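PDB 6AGZ: Old Yellow Enzyme from Pichia, which reduces the carbon-carbon double bond of enone compounds asymmetrically with a bound flavin mononucleotide, probably recharged by a nicotinamide coenzyme. Local coordinates for residues Leu9-Val20 / Leu328-Leu339; Ala72-Asn80 / Trp112-Leu123. All coordinates share one frame; numbering follows the deposited sequence.

Interaction 1 of 2, residues Leu9-Val20 / Leu328-Leu339; sequences LADTNLFKPIKV and LIKDVNADDRTL
The amides of Asn13 and Asn333 meet almost at a right angle, their planes 87° apart. Asn333 OD1 takes the backbone N-H of Asn13, N to OD1 2.9 Å, with the donor lying in the carbonyl plane and the bond fairly straight at 161°. This joins the N-terminal arm of a TIM barrel to the helix 328-334 that leads from the seventh barrel strand into the eighth, 338-341. Asn13 turns its ND2 to two backbone carbonyls. That atom gives one bond to Val332 O at 3.1 Å, the acceptor tilted from the amide plane, and a weak one to Asp335 O, so ND2 is held by one carbonyl of the helix and one in the link to the strand. The carboxylate of Asp336 is met by Lys16 NZ on the syn side of OD1, a salt bridge of 2.9 Å; Arg28 forms a second one with the same oxygen.

Thr12 shapes the arm before Asn13. With chi1 at 69°, OG1 sits between the backbone N and the carbonyl carbon, donates to Leu9 O and accepts from Leu14 N, an ST turn. Its CG2 is left to lie against Ile329 CD1, which also touches Leu9 CD2 at 3.6 Å. Deeper in, Leu328 presents CD2 to Leu14 CD2 at 3.9 Å, the two side chains crossing roughly at right angles, while both methyls of Val332 lie against Leu14 N. Further along, strand 18-20, which pairs with strand 23-25, lies by the start of the eighth barrel strand, and there Ile18 CG2 packs against Leu339 CD2 at 3.9 Å.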
loop_
_atom_site.group_PDB
_atom_site.type_symbol
_atom_site.label_atom_id
_atom_site.label_comp_id
_atom_site.label_asym_id
_atom_site.label_seq_id
_atom_site.Cartn_x
_atom_site.Cartn_y
_atom_site.Cartn_z
ATOM N N LEU A 9 18.463 -12.152 24.759
ATOM C CA LEU A 9 17.319 -12.317 23.875
ATOM C C LEU A 9 16.800 -13.747 23.818
ATOM O O LEU A 9 15.894 -14.028 23.026
ATOM C CB LEU A 9 17.675 -11.841 22.462
ATOM C CG LEU A 9 18.303 -10.448 22.370
ATOM C CD1 LEU A 9 18.448 -10.018 20.920
ATOM C CD2 LEU A 9 17.496 -9.427 23.157
ATOM N N ALA A 10 17.342 -14.658 24.632
ATOM C CA ALA A 10 16.808 -16.015 24.685
ATOM C C ALA A 10 15.370 -16.043 25.185
ATOM O O ALA A 10 14.669 -17.039 24.973
ATOM C CB ALA A 10 17.689 -16.893 25.575
ATOM N N ASP A 11 14.918 -14.971 25.840
ATOM C CA ASP A 11 13.553 -14.892 26.345
ATOM C C ASP A 11 12.520 -14.719 25.239
ATOM O O ASP A 11 11.329 -14.937 25.485
ATOM C CB ASP A 11 13.426 -13.723 27.324
ATOM C CG ASP A 11 13.960 -14.036 28.684
ATOM O OD1 ASP A 11 13.180 -14.177 29.590
ATOM O OD2 ASP A 11 15.155 -14.137 28.849
ATOM N N THR A 12 12.938 -14.339 24.037
ATOM C CA THR A 12 12.033 -13.837 23.014
ATOM C C THR A 12 11.820 -14.871 21.913
ATOM O O THR A 12 12.389 -15.966 21.922
ATOM C CB THR A 12 12.572 -12.531 22.430
ATOM O OG1 THR A 12 13.758 -12.801 21.671
ATOM C CG2 THR A 12 12.909 -11.556 23.548
ATOM N N ASN A 13 10.973 -14.498 20.948
ATOM C CA ASN A 13 10.753 -15.323 19.765
ATOM C C ASN A 13 12.013 -15.479 18.928
ATOM O O ASN A 13 12.072 -16.381 18.085
ATOM C CB ASN A 13 9.643 -14.724 18.899
ATOM C CG ASN A 13 8.256 -15.112 19.370
ATOM O OD1 ASN A 13 8.096 -15.758 20.404
ATOM N ND2 ASN A 13 7.242 -14.716 18.608
ATOM N N LEU A 14 13.016 -14.618 19.132
ATOM C CA LEU A 14 14.238 -14.697 18.339
ATOM C C LEU A 14 14.913 -16.056 18.474
ATOM O O LEU A 14 15.591 -16.506 17.544
ATOM C CB LEU A 14 15.205 -13.584 18.746
ATOM C CG LEU A 14 16.442 -13.444 17.855
ATOM C CD1 LEU A 14 16.038 -12.987 16.462
ATOM C CD2 LEU A 14 17.463 -12.495 18.463
ATOM N N PHE A 15 14.735 -16.726 19.611
ATOM C CA PHE A 15 15.277 -18.063 19.816
ATOM C C PHE A 15 14.169 -19.078 20.067
ATOM O O PHE A 15 14.339 -20.029 20.831
ATOM C CB PHE A 15 16.298 -18.066 20.949
ATOM C CG PHE A 15 17.577 -17.384 20.586
ATOM C CD1 PHE A 15 18.543 -18.050 19.850
ATOM C CD2 PHE A 15 17.802 -16.067 20.947
ATOM C CE1 PHE A 15 19.718 -17.421 19.498
ATOM C CE2 PHE A 15 18.974 -15.433 20.597
ATOM C CZ PHE A 15 19.934 -16.110 19.873
ATOM N N LYS A 16 13.035 -18.873 19.427
ATOM C CA LYS A 16 11.945 -19.834 19.373
ATOM C C LYS A 16 11.957 -20.515 18.015
ATOM O O LYS A 16 12.010 -19.823 16.988
ATOM C CB LYS A 16 10.601 -19.144 19.606
ATOM C CG LYS A 16 9.397 -20.077 19.637
ATOM C CD LYS A 16 8.105 -19.314 19.904
ATOM C CE LYS A 16 6.901 -20.244 19.891
ATOM N NZ LYS A 16 6.201 -20.238 18.572
ATOM N N PRO A 17 11.937 -21.847 17.963
ATOM C CA PRO A 17 12.011 -22.537 16.670
ATOM C C PRO A 17 10.852 -22.152 15.763
ATOM O O PRO A 17 9.788 -21.720 16.216
ATOM C CB PRO A 17 11.949 -24.022 17.053
ATOM C CG PRO A 17 12.383 -24.066 18.486
ATOM C CD PRO A 17 11.891 -22.788 19.093
ATOM N N ILE A 18 11.068 -22.310 14.460
ATOM C CA ILE A 18 10.057 -21.923 13.479
ATOM C C ILE A 18 10.235 -22.774 12.230
ATOM O O ILE A 18 11.359 -23.085 11.830
ATOM C CB ILE A 18 10.135 -20.415 13.150
ATOM C CG1 ILE A 18 9.001 -20.007 12.205
ATOM C CG2 ILE A 18 11.490 -20.054 12.557
ATOM C CD1 ILE A 18 9.037 -18.548 11.803
ATOM N N LYS A 19 9.119 -23.157 11.619
ATOM C CA LYS A 19 9.143 -23.922 10.381
ATOM C C LYS A 19 9.145 -22.962 9.198
ATOM O O LYS A 19 8.219 -22.159 9.040
ATOM C CB LYS A 19 7.948 -24.871 10.301
ATOM C CG LYS A 19 7.860 -25.621 8.982
ATOM C CD LYS A 19 7.130 -26.942 9.139
ATOM C CE LYS A 19 7.559 -27.929 8.065
ATOM N NZ LYS A 19 6.413 -28.394 7.239
ATOM N N VAL A 20 10.189 -23.040 8.377
ATOM C CA VAL A 20 10.307 -22.240 7.164
ATOM C C VAL A 20 10.517 -23.192 5.996
ATOM O O VAL A 20 11.368 -24.087 6.066
ATOM C CB VAL A 20 11.455 -21.219 7.258
ATOM C CG1 VAL A 20 11.496 -20.350 6.012
ATOM C CG2 VAL A 20 11.297 -20.360 8.503
ATOM N N LEU A 328 13.657 -4.879 17.661
ATOM C CA LEU A 328 13.864 -6.310 17.470
ATOM C C LEU A 328 12.883 -7.108 18.319
ATOM O O LEU A 328 12.190 -7.998 17.814
ATOM C CB LEU A 328 15.311 -6.670 17.822
ATOM C CG LEU A 328 15.915 -8.034 17.467
ATOM C CD1 LEU A 328 17.430 -7.938 17.517
ATOM C CD2 LEU A 328 15.437 -9.145 18.393
ATOM N N ILE A 329 12.815 -6.799 19.616
ATOM C CA ILE A 329 11.893 -7.495 20.513
ATOM C C ILE A 329 10.458 -7.312 20.038
ATOM O O ILE A 329 9.701 -8.281 19.891
ATOM C CB ILE A 329 12.069 -6.991 21.957
ATOM C CG1 ILE A 329 13.545 -6.993 22.354
ATOM C CG2 ILE A 329 11.249 -7.837 22.922
ATOM C CD1 ILE A 329 14.180 -8.356 22.308
ATOM N N LYS A 330 10.071 -6.059 19.785
ATOM C CA LYS A 330 8.707 -5.753 19.365
ATOM C C LYS A 330 8.342 -6.496 18.086
ATOM O O LYS A 330 7.277 -7.118 17.999
ATOM C CB LYS A 330 8.559 -4.244 19.174
ATOM C CG LYS A 330 7.142 -3.759 18.916
ATOM C CD LYS A 330 7.155 -2.319 18.421
ATOM C CE LYS A 330 5.756 -1.732 18.332
ATOM N NZ LYS A 330 5.257 -1.286 19.662
ATOM N N ASP A 331 9.222 -6.456 17.084
ATOM C CA ASP A 331 8.877 -7.030 15.787
ATOM C C ASP A 331 8.902 -8.554 15.819
ATOM O O ASP A 331 8.012 -9.202 15.256
ATOM C CB ASP A 331 9.818 -6.498 14.708
ATOM C CG ASP A 331 9.618 -5.018 14.440
ATOM O OD1 ASP A 331 8.645 -4.444 14.973
ATOM O OD2 ASP A 331 10.431 -4.432 13.696
ATOM N N VAL A 332 9.908 -9.148 16.464
ATOM C CA VAL A 332 9.993 -10.605 16.471
ATOM C C VAL A 332 8.910 -11.204 17.360
ATOM O O VAL A 332 8.460 -12.332 17.122
ATOM C CB VAL A 332 11.401 -11.074 16.891
ATOM C CG1 VAL A 332 11.568 -11.041 18.406
ATOM C CG2 VAL A 332 11.679 -12.471 16.348
ATOM N N ASN A 333 8.460 -10.470 18.380
ATOM C CA ASN A 333 7.379 -10.947 19.234
ATOM C C ASN A 333 6.002 -10.517 18.748
ATOM O O ASN A 333 4.998 -10.980 19.301
ATOM C CB ASN A 333 7.583 -10.462 20.675
ATOM C CG ASN A 333 8.669 -11.231 21.404
ATOM O OD1 ASN A 333 9.053 -12.328 20.993
ATOM N ND2 ASN A 333 9.163 -10.663 22.495
ATOM N N ALA A 334 5.930 -9.656 17.729
ATOM C CA ALA A 334 4.638 -9.152 17.269
ATOM C C ALA A 334 3.754 -10.278 16.750
ATOM O O ALA A 334 2.535 -10.267 16.962
ATOM C CB ALA A 334 4.841 -8.091 16.187
ATOM N N ASP A 335 4.344 -11.254 16.067
ATOM C CA ASP A 335 3.597 -12.403 15.572
ATOM C C ASP A 335 4.506 -13.626 15.626
ATOM O O ASP A 335 5.576 -13.602 16.242
ATOM C CB ASP A 335 3.041 -12.137 14.165
ATOM C CG ASP A 335 4.115 -11.742 13.162
ATOM O OD1 ASP A 335 5.231 -12.305 13.199
ATOM O OD2 ASP A 335 3.834 -10.865 12.319
ATOM N N ASP A 336 4.070 -14.706 14.976
ATOM C CA ASP A 336 4.777 -15.979 14.995
ATOM C C ASP A 336 5.386 -16.329 13.640
ATOM O O ASP A 336 5.672 -17.502 13.379
ATOM C CB ASP A 336 3.831 -17.089 15.457
ATOM C CG ASP A 336 4.560 -18.245 16.108
ATOM O OD1 ASP A 336 5.553 -17.998 16.824
ATOM O OD2 ASP A 336 4.136 -19.403 15.906
ATOM N N ARG A 337 5.598 -15.335 12.771
ATOM C CA ARG A 337 6.100 -15.592 11.425
ATOM C C ARG A 337 7.221 -14.635 11.025
ATOM O O ARG A 337 7.495 -14.481 9.831
ATOM C CB ARG A 337 4.959 -15.524 10.400
ATOM C CG ARG A 337 4.059 -14.285 10.488
ATOM C CD ARG A 337 4.649 -13.085 9.751
ATOM N NE ARG A 337 3.718 -11.964 9.655
ATOM C CZ ARG A 337 3.161 -11.551 8.519
ATOM N NH1 ARG A 337 3.444 -12.162 7.378
ATOM N NH2 ARG A 337 2.326 -10.522 8.524
ATOM N N THR A 338 7.886 -14.002 11.987
ATOM C CA THR A 338 8.855 -12.953 11.702
ATOM C C THR A 338 10.267 -13.424 12.020
ATOM O O THR A 338 10.547 -13.858 13.143
ATOM C CB THR A 338 8.538 -11.684 12.497
ATOM O OG1 THR A 338 7.244 -11.197 12.123
ATOM C CG2 THR A 338 9.578 -10.609 12.218
ATOM N N LEU A 339 11.148 -13.334 11.028
ATOM C CA LEU A 339 12.578 -13.542 11.195
ATOM C C LEU A 339 13.280 -12.192 11.276
ATOM O O LEU A 339 12.835 -11.206 10.686
ATOM C CB LEU A 339 13.153 -14.356 10.033
ATOM C CG LEU A 339 12.474 -15.683 9.685
ATOM C CD1 LEU A 339 13.110 -16.296 8.446
ATOM C CD2 LEU A 339 12.542 -16.650 10.854
#

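Interaction 2 of 2, residues Ala72-Asn80 / Trp112-Leu123; sequences APQFGLYQN and WNLGRAADPKLL
Two backbone bonds tie the loops together, Leu114 N to Phe75 O at 2.8 Å and Asp119 N to Leu77 O at 3.2 Å, and between them the chain passes through a cis peptide from Gly76 to Leu77. Asn113 lays its amide over one face of the Phe75 ring: ND2 stands 3.2 Å above the ring plane, over the centre, and the two planes differ by only 24°. Asn113 has CG anti to its own backbone N (chi1 -165°), which carries the amide across the ring. Trp112 O comes to the edge of the same ring near CD2; this buried oxygen has no hydrogen-bond partner in the model.

In the TIM barrel, 72-80 is loop after the second strand, 63-70, while 112-123 runs from the last residue of the third, 106-112, through a loop into helix 120-125. Leu114 lies between the two rings of Tyr78 and Trp112. Its CD1 makes a CH-pi contact with the face of Tyr78, 3.6 Å from the ring centroid, while CD2 lies over the centre of the Trp112 ring. Tyr78 in turn points an edge at the face of Trp112 in an offset edge-to-face pair, planes 65° apart. Its OH donates to Ala117 O, although the modelled 2.4 Å is very short and the exact length doubtful.

At the other end, Leu122 CD2 packs on Leu77 CB at 3.6 Å, and Leu123 CD2 lies against the cis peptide, close to Gly76 O. Asp119 is the N-cap of helix 120-125, with OD1 accepting weakly from Lys121 N and Leu122 N. One water accepts from Gly115 N and sits within bonding distance of Gln74 O and Gly76 O; another bridges Gln79 N to Asp119 OD2.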
loop_
_atom_site.group_PDB
_atom_site.type_symbol
_atom_site.label_atom_id
_atom_site.label_comp_id
_atom_site.label_asym_id
_atom_site.label_seq_id
_atom_site.Cartn_x
_atom_site.Cartn_y
_atom_site.Cartn_z
ATOM N N ALA A 72 24.598 -16.400 -13.762
ATOM C CA ALA A 72 25.286 -16.672 -15.016
ATOM C C ALA A 72 26.270 -15.538 -15.261
ATOM O O ALA A 72 26.207 -14.499 -14.592
ATOM C CB ALA A 72 24.290 -16.806 -16.182
ATOM N N PRO A 73 27.213 -15.712 -16.196
ATOM C CA PRO A 73 28.127 -14.599 -16.513
ATOM C C PRO A 73 27.416 -13.306 -16.879
ATOM O O PRO A 73 27.867 -12.225 -16.478
ATOM C CB PRO A 73 28.942 -15.155 -17.688
ATOM C CG PRO A 73 28.984 -16.616 -17.435
ATOM C CD PRO A 73 27.645 -16.970 -16.835
ATOM N N GLN A 74 26.309 -13.382 -17.622
ATOM C CA GLN A 74 25.565 -12.179 -17.973
ATOM C C GLN A 74 24.907 -11.533 -16.759
ATOM O O GLN A 74 24.597 -10.337 -16.800
ATOM C CB GLN A 74 24.513 -12.508 -19.038
ATOM C CG GLN A 74 23.800 -11.297 -19.628
ATOM C CD GLN A 74 24.742 -10.365 -20.367
ATOM O OE1 GLN A 74 25.251 -10.699 -21.437
ATOM N NE2 GLN A 74 24.977 -9.187 -19.799
ATOM N N PHE A 75 24.703 -12.287 -15.677
ATOM C CA PHE A 75 24.127 -11.722 -14.462
ATOM C C PHE A 75 25.091 -10.799 -13.725
ATOM O O PHE A 75 24.650 -10.052 -12.844
ATOM C CB PHE A 75 23.670 -12.836 -13.514
ATOM C CG PHE A 75 22.346 -13.457 -13.885
ATOM C CD1 PHE A 75 21.924 -13.511 -15.203
ATOM C CD2 PHE A 75 21.523 -13.984 -12.902
ATOM C CE1 PHE A 75 20.708 -14.083 -15.533
ATOM C CE2 PHE A 75 20.307 -14.555 -13.224
ATOM C CZ PHE A 75 19.898 -14.605 -14.541
ATOM N N GLY A 76 26.378 -10.827 -14.056
ATOM C CA GLY A 76 27.361 -10.001 -13.377
ATOM C C GLY A 76 27.675 -8.709 -14.108
ATOM O O GLY A 76 26.835 -8.194 -14.847
ATOM N N LEU A 77 28.881 -8.178 -13.909
ATOM C CA LEU A 77 29.891 -8.802 -13.058
ATOM C C LEU A 77 30.583 -7.799 -12.138
ATOM O O LEU A 77 30.699 -6.617 -12.461
ATOM C CB LEU A 77 30.956 -9.500 -13.913
ATOM C CG LEU A 77 30.610 -10.755 -14.717
ATOM C CD1 LEU A 77 31.692 -11.024 -15.749
ATOM C CD2 LEU A 77 30.448 -11.947 -13.792
ATOM N N TYR A 78 31.034 -8.289 -10.986
ATOM C CA TYR A 78 31.991 -7.598 -10.137
ATOM C C TYR A 78 33.184 -8.517 -9.921
ATOM O O TYR A 78 33.034 -9.741 -9.863
ATOM C CB TYR A 78 31.386 -7.206 -8.780
ATOM C CG TYR A 78 30.305 -6.150 -8.848
ATOM C CD1 TYR A 78 30.413 -5.068 -9.713
ATOM C CD2 TYR A 78 29.178 -6.235 -8.041
ATOM C CE1 TYR A 78 29.425 -4.102 -9.774
ATOM C CE2 TYR A 78 28.186 -5.274 -8.094
ATOM C CZ TYR A 78 28.314 -4.210 -8.962
ATOM O OH TYR A 78 27.328 -3.253 -9.017
ATOM N N GLN A 79 34.373 -7.930 -9.818
ATOM C CA GLN A 79 35.568 -8.745 -9.649
ATOM C C GLN A 79 35.505 -9.511 -8.333
ATOM O O GLN A 79 35.154 -8.952 -7.288
ATOM C CB GLN A 79 36.830 -7.879 -9.719
ATOM C CG GLN A 79 36.898 -6.746 -8.712
ATOM C CD GLN A 79 38.104 -5.854 -8.932
ATOM O OE1 GLN A 79 39.228 -6.335 -9.079
ATOM N NE2 GLN A 79 37.876 -4.545 -8.960
ATOM N N ASN A 80 35.808 -10.809 -8.405
ATOM C CA ASN A 80 35.828 -11.704 -7.247
ATOM C C ASN A 80 34.444 -11.871 -6.623
ATOM O O ASN A 80 34.321 -12.164 -5.430
ATOM C CB ASN A 80 36.844 -11.236 -6.201
ATOM C CG ASN A 80 38.250 -11.161 -6.758
ATOM O OD1 ASN A 80 38.618 -10.186 -7.414
ATOM N ND2 ASN A 80 39.045 -12.196 -6.506
ATOM N N TRP A 112 21.908 -13.117 -7.779
ATOM C CA TRP A 112 22.181 -11.728 -8.118
ATOM C C TRP A 112 22.093 -11.522 -9.624
ATOM O O TRP A 112 22.464 -12.403 -10.406
ATOM C CB TRP A 112 23.572 -11.319 -7.626
ATOM C CG TRP A 112 23.688 -9.891 -7.176
ATOM C CD1 TRP A 112 22.693 -8.959 -7.121
ATOM C CD2 TRP A 112 24.874 -9.240 -6.708
ATOM N NE1 TRP A 112 23.188 -7.767 -6.646
ATOM C CE2 TRP A 112 24.524 -7.915 -6.381
ATOM C CE3 TRP A 112 26.197 -9.654 -6.521
ATOM C CZ2 TRP A 112 25.450 -6.999 -5.892
ATOM C CZ3 TRP A 112 27.114 -8.743 -6.034
ATOM C CH2 TRP A 112 26.737 -7.432 -5.725
ATOM N N ASN A 113 21.597 -10.353 -10.023
ATOM C CA ASN A 113 21.637 -9.924 -11.417
ATOM C C ASN A 113 21.821 -8.416 -11.416
ATOM O O ASN A 113 20.953 -7.687 -10.925
ATOM C CB ASN A 113 20.367 -10.321 -12.172
ATOM C CG ASN A 113 20.526 -10.216 -13.679
ATOM O OD1 ASN A 113 21.283 -9.384 -14.180
ATOM N ND2 ASN A 113 19.817 -11.067 -14.408
ATOM N N LEU A 114 22.945 -7.952 -11.964
ATOM C CA LEU A 114 23.361 -6.570 -11.756
ATOM C C LEU A 114 22.609 -5.593 -12.652
ATOM O O LEU A 114 22.176 -4.533 -12.186
ATOM C CB LEU A 114 24.868 -6.444 -11.978
ATOM C CG LEU A 114 25.733 -7.240 -10.999
ATOM C CD1 LEU A 114 27.207 -6.922 -11.185
ATOM C CD2 LEU A 114 25.302 -6.961 -9.570
ATOM N N GLY A 115 22.449 -5.920 -13.931
ATOM C CA GLY A 115 21.838 -4.961 -14.836
ATOM C C GLY A 115 22.753 -3.773 -15.063
ATOM O O GLY A 115 23.966 -3.917 -15.252
ATOM N N ARG A 116 22.169 -2.573 -15.040
ATOM C CA ARG A 116 22.940 -1.352 -15.247
ATOM C C ARG A 116 23.848 -1.008 -14.070
ATOM O O ARG A 116 24.510 0.034 -14.107
ATOM C CB ARG A 116 22.002 -0.177 -15.537
ATOM C CG ARG A 116 21.207 0.308 -14.336
ATOM C CD ARG A 116 20.282 1.452 -14.723
ATOM N NE ARG A 116 19.631 2.057 -13.564
ATOM C CZ ARG A 116 18.827 3.113 -13.629
ATOM N NH1 ARG A 116 18.571 3.685 -14.796
ATOM N NH2 ARG A 116 18.278 3.599 -12.523
ATOM N N ALA A 117 23.891 -1.843 -13.036
ATOM C CA ALA A 117 24.763 -1.631 -11.890
ATOM C C ALA A 117 26.111 -2.323 -12.034
ATOM O O ALA A 117 26.963 -2.184 -11.150
ATOM C CB ALA A 117 24.072 -2.117 -10.612
ATOM N N ALA A 118 26.328 -3.054 -13.124
ATOM C CA ALA A 118 27.501 -3.901 -13.260
ATOM C C ALA A 118 28.732 -3.088 -13.655
ATOM O O ALA A 118 28.647 -1.928 -14.068
ATOM C CB ALA A 118 27.248 -4.997 -14.294
ATOM N N ASP A 119 29.886 -3.721 -13.514
ATOM C CA ASP A 119 31.150 -3.204 -14.019
ATOM C C ASP A 119 31.167 -3.380 -15.532
ATOM O O ASP A 119 31.269 -4.521 -16.006
ATOM C CB ASP A 119 32.320 -3.951 -13.369
ATOM C CG ASP A 119 33.682 -3.361 -13.721
ATOM O OD1 ASP A 119 33.808 -2.657 -14.746
ATOM O OD2 ASP A 119 34.643 -3.614 -12.962
ATOM N N PRO A 120 31.068 -2.308 -16.323
ATOM C CA PRO A 120 31.031 -2.490 -17.782
ATOM C C PRO A 120 32.359 -2.938 -18.364
ATOM O O PRO A 120 32.368 -3.666 -19.366
ATOM C CB PRO A 120 30.626 -1.102 -18.294
ATOM C CG PRO A 120 31.138 -0.163 -17.253
ATOM C CD PRO A 120 31.009 -0.888 -15.936
ATOM N N LYS A 121 33.479 -2.530 -17.766
ATOM C CA LYS A 121 34.786 -2.948 -18.262
ATOM C C LYS A 121 34.987 -4.448 -18.083
ATOM O O LYS A 121 35.449 -5.136 -19.000
ATOM C CB LYS A 121 35.887 -2.161 -17.549
ATOM C CG LYS A 121 37.306 -2.598 -17.878
ATOM C CD LYS A 121 38.315 -1.795 -17.066
ATOM C CE LYS A 121 39.727 -2.340 -17.215
ATOM N NZ LYS A 121 40.283 -2.132 -18.582
ATOM N N LEU A 122 34.641 -4.971 -16.906
ATOM C CA LEU A 122 34.781 -6.403 -16.652
ATOM C C LEU A 122 33.880 -7.214 -17.579
ATOM O O LEU A 122 34.312 -8.210 -18.174
ATOM C CB LEU A 122 34.465 -6.696 -15.185
ATOM C CG LEU A 122 34.663 -8.119 -14.665
ATOM C CD1 LEU A 122 36.106 -8.562 -14.840
ATOM C CD2 LEU A 122 34.256 -8.195 -13.204
ATOM N N LEU A 123 32.617 -6.794 -17.713
ATOM C CA LEU A 123 31.703 -7.433 -18.656
ATOM C C LEU A 123 32.289 -7.446 -20.062
ATOM O O LEU A 123 32.247 -8.467 -20.758
ATOM C CB LEU A 123 30.355 -6.710 -18.654
ATOM C CG LEU A 123 29.373 -6.967 -17.511
ATOM C CD1 LEU A 123 28.150 -6.076 -17.668
ATOM C CD2 LEU A 123 28.967 -8.430 -17.471
HETATM O O HOH W 1 24.178 -7.945 -15.440
HETATM O O HOH W 2 34.509 -4.905 -10.775
#

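In the fold
Interactions 1 and 2 lie on opposite sides of the chain's centre, about 36 Å between centres and about 19 Å at their nearest atoms, and do not touch. Along the chain, 72-80 and 112-123 both fall between the two halves of interaction 1. The barrel joins them: interaction 1 brings the N-terminal arm to the start of the eighth strand, whereas interaction 2 pairs the loops leaving the second and third strands at the C-terminal mouth. Bound flavin mononucleotide lies closer to interaction 2, about 5 Å from the side chain of Trp112, than to interaction 1, where the side chain of Leu328 is about 9 Å away.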